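Local coordinates for beta-galactosidase (Streptococcus pneumoniae, PDB 4CU9), which probably helps a surface-attached, galactose-releasing enzyme hold its carbohydrate targets, being a calcium-containing carbohydrate-binding module with a galactose-binding-like beta fold, at residues 100-105 against 133-138; 65-70 against 108-113. One frame throughout, in Å; residues are numbered along the deposited sequence.

Interaction 1 of 2, residues 100-105 against 133-138; sequences LERYVG and EAVPYR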
ATOM      1  N   LEU A 100      -2.313   9.376   3.325  1.00  9.57           N
ATOM      2  CA  LEU A 100      -2.425   9.174   1.872  1.00  9.88           C
ATOM      3  C   LEU A 100      -1.412  10.054   1.164  1.00  9.75           C
ATOM      4  O   LEU A 100      -1.350  11.253   1.393  1.00 11.36           O
ATOM      5  CB  LEU A 100      -3.833   9.517   1.365  1.00  9.94           C
ATOM      6  CG  LEU A 100      -4.123   9.383  -0.138  1.00  9.98           C
ATOM      7  CD1 LEU A 100      -3.962   7.942  -0.606  1.00 10.23           C
ATOM      8  CD2 LEU A 100      -5.537   9.855  -0.438  1.00 10.07           C
ATOM      9  N   GLU A 101      -0.696   9.490   0.208  1.00  9.78           N
ATOM     10  CA  GLU A 101       0.253  10.238  -0.575  1.00 10.09           C
ATOM     11  C   GLU A 101       0.209   9.931  -2.051  1.00 10.24           C
ATOM     12  O   GLU A 101      -0.043   8.800  -2.493  1.00 10.33           O
ATOM     13  CB  GLU A 101       1.684   9.999  -0.073  1.00 10.74           C
ATOM     14  CG  GLU A 101       1.896  10.431   1.360  1.00 11.04           C
ATOM     15  CD  GLU A 101       3.277  10.123   1.912  1.00 12.42           C
ATOM     16  OE1 GLU A 101       3.842   9.062   1.564  1.00 12.32           O
ATOM     17  OE2 GLU A 101       3.784  10.967   2.701  1.00 14.89           O
ATOM     18  N   ARG A 102       0.495  10.968  -2.832  1.00 10.68           N
ATOM     19  CA  ARG A 102       0.596  10.837  -4.278  1.00 10.74           C
ATOM     20  C   ARG A 102       2.046  11.000  -4.705  1.00 10.33           C
ATOM     21  O   ARG A 102       2.785  11.784  -4.128  1.00 10.31           O
ATOM     22  CB  ARG A 102      -0.300  11.866  -4.984  1.00 11.79           C
ATOM     23  CG  ARG A 102       0.074  13.313  -4.732  1.00 12.49           C
ATOM     24  CD  ARG A 102      -0.947  14.251  -5.373  1.00 14.49           C
ATOM     25  NE  ARG A 102      -0.719  15.662  -5.053  1.00 15.52           N
ATOM     26  CZ  ARG A 102       0.008  16.501  -5.780  1.00 16.48           C
ATOM     27  NH1 ARG A 102       0.610  16.098  -6.878  1.00 17.99           N
ATOM     28  NH2 ARG A 102       0.118  17.768  -5.406  1.00 18.77           N
ATOM     29  N   TYR A 103       2.457  10.256  -5.728  1.00  9.78           N
ATOM     30  CA  TYR A 103       3.826  10.310  -6.183  1.00  9.49           C
ATOM     31  C   TYR A 103       4.068  11.624  -6.935  1.00  9.93           C
ATOM     32  O   TYR A 103       3.299  11.977  -7.803  1.00  9.86           O
ATOM     33  CB  TYR A 103       4.157   9.100  -7.044  1.00  9.65           C
ATOM     34  CG  TYR A 103       5.586   9.066  -7.490  1.00 10.05           C
ATOM     35  CD1 TYR A 103       6.604   8.805  -6.572  1.00 10.16           C
ATOM     36  CD2 TYR A 103       5.934   9.314  -8.827  1.00  9.98           C
ATOM     37  CE1 TYR A 103       7.922   8.793  -6.983  1.00  9.95           C
ATOM     38  CE2 TYR A 103       7.260   9.320  -9.230  1.00 10.06           C
ATOM     39  CZ  TYR A 103       8.240   9.046  -8.301  1.00 10.24           C
ATOM     40  OH  TYR A 103       9.571   9.013  -8.675  1.00  9.98           O
ATOM     41  N   VAL A 104       5.133  12.325  -6.578  1.00  9.90           N
ATOM     42  CA  VAL A 104       5.499  13.582  -7.237  1.00 11.43           C
ATOM     43  C   VAL A 104       6.981  13.576  -7.624  1.00 12.20           C
ATOM     44  O   VAL A 104       7.549  14.636  -7.913  1.00 11.95           O
ATOM     45  CB  VAL A 104       5.240  14.795  -6.328  1.00 11.96           C
ATOM     46  CG1 VAL A 104       3.747  15.014  -6.050  1.00 12.74           C
ATOM     47  CG2 VAL A 104       6.007  14.662  -5.009  1.00 12.00           C
ATOM     48  N   GLY A 105       7.605  12.388  -7.663  1.00 11.74           N
ATOM     49  CA  GLY A 105       9.019  12.319  -7.970  1.00 12.06           C
ATOM     50  C   GLY A 105       9.318  12.209  -9.456  1.00 12.47           C
ATOM     51  O   GLY A 105       8.447  12.417 -10.322  1.00 11.35           O
ATOM     52  N   GLU A 133       3.773  13.331  -1.795  1.00 12.57           N
ATOM     53  CA  GLU A 133       3.013  14.479  -1.259  1.00 14.00           C
ATOM     54  C   GLU A 133       1.724  13.993  -0.586  1.00 13.32           C
ATOM     55  O   GLU A 133       0.919  13.274  -1.200  1.00 11.92           O
ATOM     56  CB  GLU A 133       2.716  15.449  -2.409  1.00 16.37           C
ATOM     57  CG  GLU A 133       1.841  16.649  -2.059  1.00 20.79           C
ATOM     58  CD  GLU A 133       2.576  17.790  -1.420  1.00 25.93           C
ATOM     59  OE1 GLU A 133       3.727  17.598  -0.942  1.00 31.57           O
ATOM     60  OE2 GLU A 133       1.991  18.905  -1.396  1.00 33.38           O
ATOM     61  N   ALA A 134       1.519  14.438   0.658  1.00 12.78           N
ATOM     62  CA  ALA A 134       0.333  14.106   1.431  1.00 13.47           C
ATOM     63  C   ALA A 134      -0.954  14.627   0.794  1.00 13.21           C
ATOM     64  O   ALA A 134      -1.004  15.753   0.245  1.00 13.31           O
ATOM     65  CB  ALA A 134       0.439  14.629   2.869  1.00 13.56           C
ATOM     66  N   VAL A 135      -1.991  13.811   0.890  1.00 12.74           N
ATOM     67  CA  VAL A 135      -3.304  14.143   0.327  1.00 12.75           C
ATOM     68  C   VAL A 135      -4.321  14.084   1.481  1.00 13.54           C
ATOM     69  O   VAL A 135      -4.500  13.031   2.091  1.00 12.21           O
ATOM     70  CB  VAL A 135      -3.655  13.202  -0.846  1.00 12.03           C
ATOM     71  CG1 VAL A 135      -5.084  13.396  -1.333  1.00 12.39           C
ATOM     72  CG2 VAL A 135      -2.675  13.386  -2.007  1.00 12.41           C
ATOM     73  N   PRO A 136      -4.970  15.230   1.821  1.00 14.07           N
ATOM     74  CA  PRO A 136      -5.969  15.133   2.885  1.00 13.98           C
ATOM     75  C   PRO A 136      -7.155  14.286   2.431  1.00 13.70           C
ATOM     76  O   PRO A 136      -7.519  14.300   1.261  1.00 14.50           O
ATOM     77  CB  PRO A 136      -6.389  16.615   3.134  1.00 14.44           C
ATOM     78  CG  PRO A 136      -5.377  17.446   2.448  1.00 15.09           C
ATOM     79  CD  PRO A 136      -4.854  16.617   1.308  1.00 14.55           C
ATOM     80  N   TYR A 137      -7.759  13.529   3.337  1.00 13.63           N
ATOM     81  CA  TYR A 137      -8.805  12.591   2.941  1.00 12.99           C
ATOM     82  C   TYR A 137      -9.876  12.495   4.044  1.00 14.51           C
ATOM     83  O   TYR A 137      -9.648  12.938   5.199  1.00 13.98           O
ATOM     84  CB  TYR A 137      -8.156  11.200   2.612  1.00 13.07           C
ATOM     85  CG  TYR A 137      -7.610  10.480   3.810  1.00 12.77           C
ATOM     86  CD1 TYR A 137      -8.412   9.668   4.572  1.00 13.35           C
ATOM     87  CD2 TYR A 137      -6.298  10.658   4.219  1.00 13.44           C
ATOM     88  CE1 TYR A 137      -7.929   9.021   5.691  1.00 13.72           C
ATOM     89  CE2 TYR A 137      -5.801  10.032   5.341  1.00 13.72           C
ATOM     90  CZ  TYR A 137      -6.623   9.217   6.074  1.00 13.75           C
ATOM     91  OH  TYR A 137      -6.129   8.590   7.185  1.00 15.17           O
ATOM     92  N   ARG A 138     -11.027  11.943   3.684  1.00 14.66           N
ATOM     93  CA  ARG A 138     -12.050  11.556   4.652  1.00 16.67           C
ATOM     94  C   ARG A 138     -12.351  10.068   4.516  1.00 16.11           C
ATOM     95  O   ARG A 138     -12.520   9.598   3.408  1.00 17.66           O
ATOM     96  CB  ARG A 138     -13.317  12.362   4.405  1.00 18.13           C
ATOM     97  CG  ARG A 138     -13.139  13.867   4.539  1.00 19.99           C
ATOM     98  CD  ARG A 138     -12.808  14.285   5.978  1.00 23.73           C
ATOM     99  NE  ARG A 138     -12.711  15.742   6.082  1.00 26.49           N
ATOM    100  CZ  ARG A 138     -12.143  16.412   7.084  1.00 30.48           C
ATOM    101  NH1 ARG A 138     -11.607  15.774   8.121  1.00 30.88           N
ATOM    102  NH2 ARG A 138     -12.129  17.746   7.051  1.00 32.99           N
TER
HETATM  103  O   HOH W   1      -3.130  11.968   4.189  1.00 14.57           O
HETATM  104  O   HOH W   2      -1.803  16.777  -2.569  1.00 24.38           O
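Strands 97-103 and 132-139 are antiparallel neighbours in the beta sheet of this galactose-binding-like module, and L100, E101 and R102 meet V135, A134 and E133 across their shared edge. R102 and E133 form a hydrogen-bonded pair: R102 N gives to E133 O at 2.9 Å, and E133 N returns a nearly straight bond to R102 O at 3.0 Å. Further along, V135 N reaches L100 O at 2.7 Å with a more bent N-H (151°). L100 N and V135 O are joined instead through a water, which accepts from the first and donates to the second.

On the face shared by L100, R102 and V135, L100 CD2 packs on V135 CG1 at 3.7 Å, while V135 CG2 lies against R102 CG at 3.9 Å. F153 of the neighbouring strand 149-158 covers both L100 and V135. R102 then runs extended beside E133, whose CB lies above one guanidinium face, near its margin; the carboxylate is turned 79° from that plane, with E133 OE2 4.6 Å from R102 NH2. A second water links R102 NE to A134 O. On the other face, E101 is held by salt bridges to R162 and R164.

Backbone bonds and apolar contact therefore join the two strands, whereas R102 and E133 probably add only a diffuse electrostatic attraction.

Interaction 2 of 2, residues 65-70 against 108-113; sequences GVIFRE and FEVPTY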
ATOM      1  N   GLY A  65       1.308   0.638  -1.768  1.00  8.12           N
ATOM      2  CA  GLY A  65       0.621   1.387  -2.790  1.00  8.60           C
ATOM      3  C   GLY A  65       0.372   0.698  -4.114  1.00  8.08           C
ATOM      4  O   GLY A  65       0.611  -0.521  -4.264  1.00  8.75           O
ATOM      5  N   VAL A  66      -0.085   1.481  -5.076  1.00  8.42           N
ATOM      6  CA  VAL A  66      -0.323   1.005  -6.442  1.00  8.94           C
ATOM      7  C   VAL A  66       0.296   1.941  -7.455  1.00  9.18           C
ATOM      8  O   VAL A  66       0.144   3.167  -7.385  1.00  9.29           O
ATOM      9  CB  VAL A  66      -1.829   0.818  -6.753  1.00  9.72           C
ATOM     10  CG1 VAL A  66      -2.062   0.336  -8.177  1.00  9.94           C
ATOM     11  CG2 VAL A  66      -2.526  -0.107  -5.738  1.00 10.26           C
ATOM     12  N   ILE A  67       1.047   1.350  -8.365  1.00  9.50           N
ATOM     13  CA  ILE A  67       1.464   1.975  -9.619  1.00 10.39           C
ATOM     14  C   ILE A  67       0.428   1.681 -10.724  1.00 11.12           C
ATOM     15  O   ILE A  67       0.154   0.527 -11.041  1.00 10.76           O
ATOM     16  CB  ILE A  67       2.802   1.398 -10.092  1.00 10.87           C
ATOM     17  CG1 ILE A  67       3.887   1.656  -9.056  1.00 11.16           C
ATOM     18  CG2 ILE A  67       3.204   2.019 -11.423  1.00 10.91           C
ATOM     19  CD1 ILE A  67       5.076   0.718  -9.162  1.00 11.88           C
ATOM     20  N   PHE A  68      -0.091   2.733 -11.330  1.00 11.31           N
ATOM     21  CA  PHE A  68      -1.073   2.636 -12.384  1.00 11.98           C
ATOM     22  C   PHE A  68      -0.410   2.268 -13.709  1.00 12.78           C
ATOM     23  O   PHE A  68       0.512   2.937 -14.145  1.00 12.73           O
ATOM     24  CB  PHE A  68      -1.849   3.956 -12.510  1.00 12.10           C
ATOM     25  CG  PHE A  68      -2.467   4.402 -11.225  1.00 11.46           C
ATOM     26  CD1 PHE A  68      -3.151   3.493 -10.433  1.00 12.51           C
ATOM     27  CD2 PHE A  68      -2.341   5.711 -10.783  1.00 11.92           C
ATOM     28  CE1 PHE A  68      -3.696   3.883  -9.218  1.00 11.74           C
ATOM     29  CE2 PHE A  68      -2.906   6.108  -9.585  1.00 11.68           C
ATOM     30  CZ  PHE A  68      -3.556   5.189  -8.799  1.00 11.69           C
ATOM     31  N   ARG A  69      -0.888   1.186 -14.309  1.00 14.64           N
ATOM     32  CA  ARG A  69      -0.384   0.689 -15.593  1.00 15.35           C
ATOM     33  C   ARG A  69      -1.529   0.200 -16.458  1.00 17.54           C
ATOM     34  O   ARG A  69      -2.557  -0.238 -15.963  1.00 17.68           O
ATOM     35  CB  ARG A  69       0.569  -0.467 -15.382  1.00 16.80           C
ATOM     36  CG  ARG A  69       1.761  -0.092 -14.519  1.00 18.65           C
ATOM     37  CD  ARG A  69       2.504  -1.302 -14.023  1.00 21.45           C
ATOM     38  NE  ARG A  69       3.379  -1.861 -15.037  1.00 22.45           N
ATOM     39  CZ  ARG A  69       3.120  -2.945 -15.769  1.00 24.90           C
ATOM     40  NH1 ARG A  69       1.974  -3.600 -15.662  1.00 26.18           N
ATOM     41  NH2 ARG A  69       4.020  -3.381 -16.645  1.00 26.05           N
ATOM     42  N   GLU A  70      -1.323   0.255 -17.758  1.00 17.96           N
ATOM     43  CA  GLU A  70      -2.282  -0.303 -18.698  1.00 20.53           C
ATOM     44  C   GLU A  70      -1.455  -0.834 -19.867  1.00 20.43           C
ATOM     45  O   GLU A  70      -0.537  -0.137 -20.335  1.00 19.53           O
ATOM     46  CB  GLU A  70      -3.248   0.787 -19.150  1.00 23.02           C
ATOM     47  CG  GLU A  70      -4.406   0.312 -20.019  1.00 26.90           C
ATOM     48  CD  GLU A  70      -5.554  -0.205 -19.199  1.00 28.57           C
ATOM     49  OE1 GLU A  70      -5.391  -1.288 -18.595  1.00 34.85           O
ATOM     50  OE2 GLU A  70      -6.610   0.456 -19.170  1.00 26.27           O
ATOM     51  N   PHE A 108       9.981   6.930 -13.485  1.00 13.34           N
ATOM     52  CA  PHE A 108      10.450   5.691 -12.834  1.00 12.69           C
ATOM     53  C   PHE A 108       9.950   4.478 -13.572  1.00 13.49           C
ATOM     54  O   PHE A 108       9.082   4.577 -14.444  1.00 13.11           O
ATOM     55  CB  PHE A 108       9.932   5.632 -11.382  1.00 12.87           C
ATOM     56  CG  PHE A 108       8.416   5.568 -11.297  1.00 12.26           C
ATOM     57  CD1 PHE A 108       7.674   6.702 -11.410  1.00 12.25           C
ATOM     58  CD2 PHE A 108       7.757   4.377 -11.072  1.00 12.53           C
ATOM     59  CE1 PHE A 108       6.283   6.648 -11.375  1.00 12.45           C
ATOM     60  CE2 PHE A 108       6.378   4.318 -11.021  1.00 12.48           C
ATOM     61  CZ  PHE A 108       5.636   5.458 -11.139  1.00 12.10           C
ATOM     62  N   GLU A 109      10.516   3.323 -13.237  1.00 14.21           N
ATOM     63  CA  GLU A 109       9.979   2.044 -13.661  1.00 15.82           C
ATOM     64  C   GLU A 109       9.535   1.273 -12.418  1.00 14.51           C
ATOM     65  O   GLU A 109       9.910   1.617 -11.307  1.00 13.90           O
ATOM     66  CB  GLU A 109      11.000   1.218 -14.492  1.00 17.67           C
ATOM     67  CG  GLU A 109      12.298   0.858 -13.777  1.00 21.17           C
ATOM     68  CD  GLU A 109      13.298   0.165 -14.731  1.00 23.04           C
ATOM     69  OE1 GLU A 109      13.095  -1.006 -15.136  1.00 28.86           O
ATOM     70  OE2 GLU A 109      14.281   0.801 -15.106  1.00 22.52           O
ATOM     71  N   VAL A 110       8.731   0.238 -12.631  1.00 14.48           N
ATOM     72  CA  VAL A 110       8.331  -0.678 -11.548  1.00 13.27           C
ATOM     73  C   VAL A 110       9.603  -1.223 -10.915  1.00 12.73           C
ATOM     74  O   VAL A 110      10.501  -1.702 -11.623  1.00 13.43           O
ATOM     75  CB  VAL A 110       7.488  -1.854 -12.071  1.00 12.86           C
ATOM     76  CG1 VAL A 110       7.258  -2.850 -10.953  1.00 12.52           C
ATOM     77  CG2 VAL A 110       6.158  -1.331 -12.609  1.00 13.07           C
ATOM     78  N   PRO A 111       9.710  -1.149  -9.578  1.00 12.22           N
ATOM     79  CA  PRO A 111      10.866  -1.731  -8.957  1.00 12.06           C
ATOM     80  C   PRO A 111      10.994  -3.241  -9.282  1.00 12.10           C
ATOM     81  O   PRO A 111       9.985  -3.964  -9.433  1.00 11.82           O
ATOM     82  CB  PRO A 111      10.597  -1.564  -7.471  1.00 12.16           C
ATOM     83  CG  PRO A 111       9.653  -0.389  -7.348  1.00 12.23           C
ATOM     84  CD  PRO A 111       8.813  -0.467  -8.605  1.00 12.00           C
ATOM     85  N   THR A 112      12.224  -3.704  -9.391  1.00 13.11           N
ATOM     86  CA  THR A 112      12.428  -5.143  -9.451  1.00 14.19           C
ATOM     87  C   THR A 112      11.904  -5.806  -8.168  1.00 13.45           C
ATOM     88  O   THR A 112      11.118  -6.759  -8.199  1.00 14.64           O
ATOM     89  CB  THR A 112      13.910  -5.472  -9.660  1.00 15.48           C
ATOM     90  OG1 THR A 112      14.305  -4.946 -10.927  1.00 16.15           O
ATOM     91  CG2 THR A 112      14.101  -6.986  -9.679  1.00 15.83           C
ATOM     92  N   TYR A 113      12.307  -5.253  -7.040  1.00 12.77           N
ATOM     93  CA  TYR A 113      11.903  -5.734  -5.727  1.00 12.80           C
ATOM     94  C   TYR A 113      10.736  -4.892  -5.260  1.00 12.34           C
ATOM     95  O   TYR A 113      10.850  -4.130  -4.305  1.00 11.13           O
ATOM     96  CB  TYR A 113      13.072  -5.664  -4.739  1.00 13.67           C
ATOM     97  CG  TYR A 113      14.151  -6.707  -5.053  1.00 15.91           C
ATOM     98  CD1 TYR A 113      14.038  -7.994  -4.569  1.00 17.43           C
ATOM     99  CD2 TYR A 113      15.256  -6.398  -5.835  1.00 16.54           C
ATOM    100  CE1 TYR A 113      15.004  -8.964  -4.843  1.00 19.28           C
ATOM    101  CE2 TYR A 113      16.233  -7.357  -6.120  1.00 17.94           C
ATOM    102  CZ  TYR A 113      16.097  -8.637  -5.628  1.00 19.44           C
ATOM    103  OH  TYR A 113      17.028  -9.616  -5.891  1.00 20.04           O
TER
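I67 meets the 108-113 loop with both branches. Its CG2 methyl meets the edge of the F108 ring, with I67 CG2 3.9 Å from F108 CE2, and the two side chains pass alongside, running opposite ways. The other branch, with CG1 beside the backbone N (chi1 -61°), carries the terminal methyl to V110 and P111: I67 CD1 comes end-on to the ring carbon P111 CD at 4.0 Å and lies 4.2 Å from V110 CG2. That same valine methyl also touches R69, at 3.7 Å from R69 NE, the two side chains lying roughly perpendicular. The bend at chi3 (79°) keeps NE, like CD, alongside the valine methyl and leads the guanidinium on to the N-terminal segment.

A second shell fixes these groups. R69 NH1 is bonded to the backbone oxygens of S16 and E14, so the arginine's polar end is anchored in the N-terminal segment while NE and CD offer V110 a surface. Q18 touches both R69 and V110, and F126 packs on I67 as well as on the F108 ring. The loop itself is tied down by a hydrogen bond from H124 NE2 to E109 O.

Across this junction the loop is held to strand 61-70 by dispersion between methyls, the ring edge and the NE-CD part of the arginine, which is less directional than strand pairing.

Overall arrangement
Interactions 1 and 2 lie about 17 Å apart, centre to centre, and border one sheet. Interaction 1 joins two of its strands directly and has exposed residues among those that touch (V104, E133, A134); interaction 2 lays the loop that follows strand 97-103 against strand 61-70 and has none, I67 being buried. The chemistry differs accordingly: directional backbone bonds, bridging waters and a charged pair, R102 and E133, at the outer side of 100-105 with 133-138, but apolar contact beside an arginine at 65-70 with 108-113. They meet where Y103 and F108 pack edge-to-face, Y103 CE2 lying 3.4 Å from F108 CD1, and F126 touches both rings, coupling the strand end to its loop.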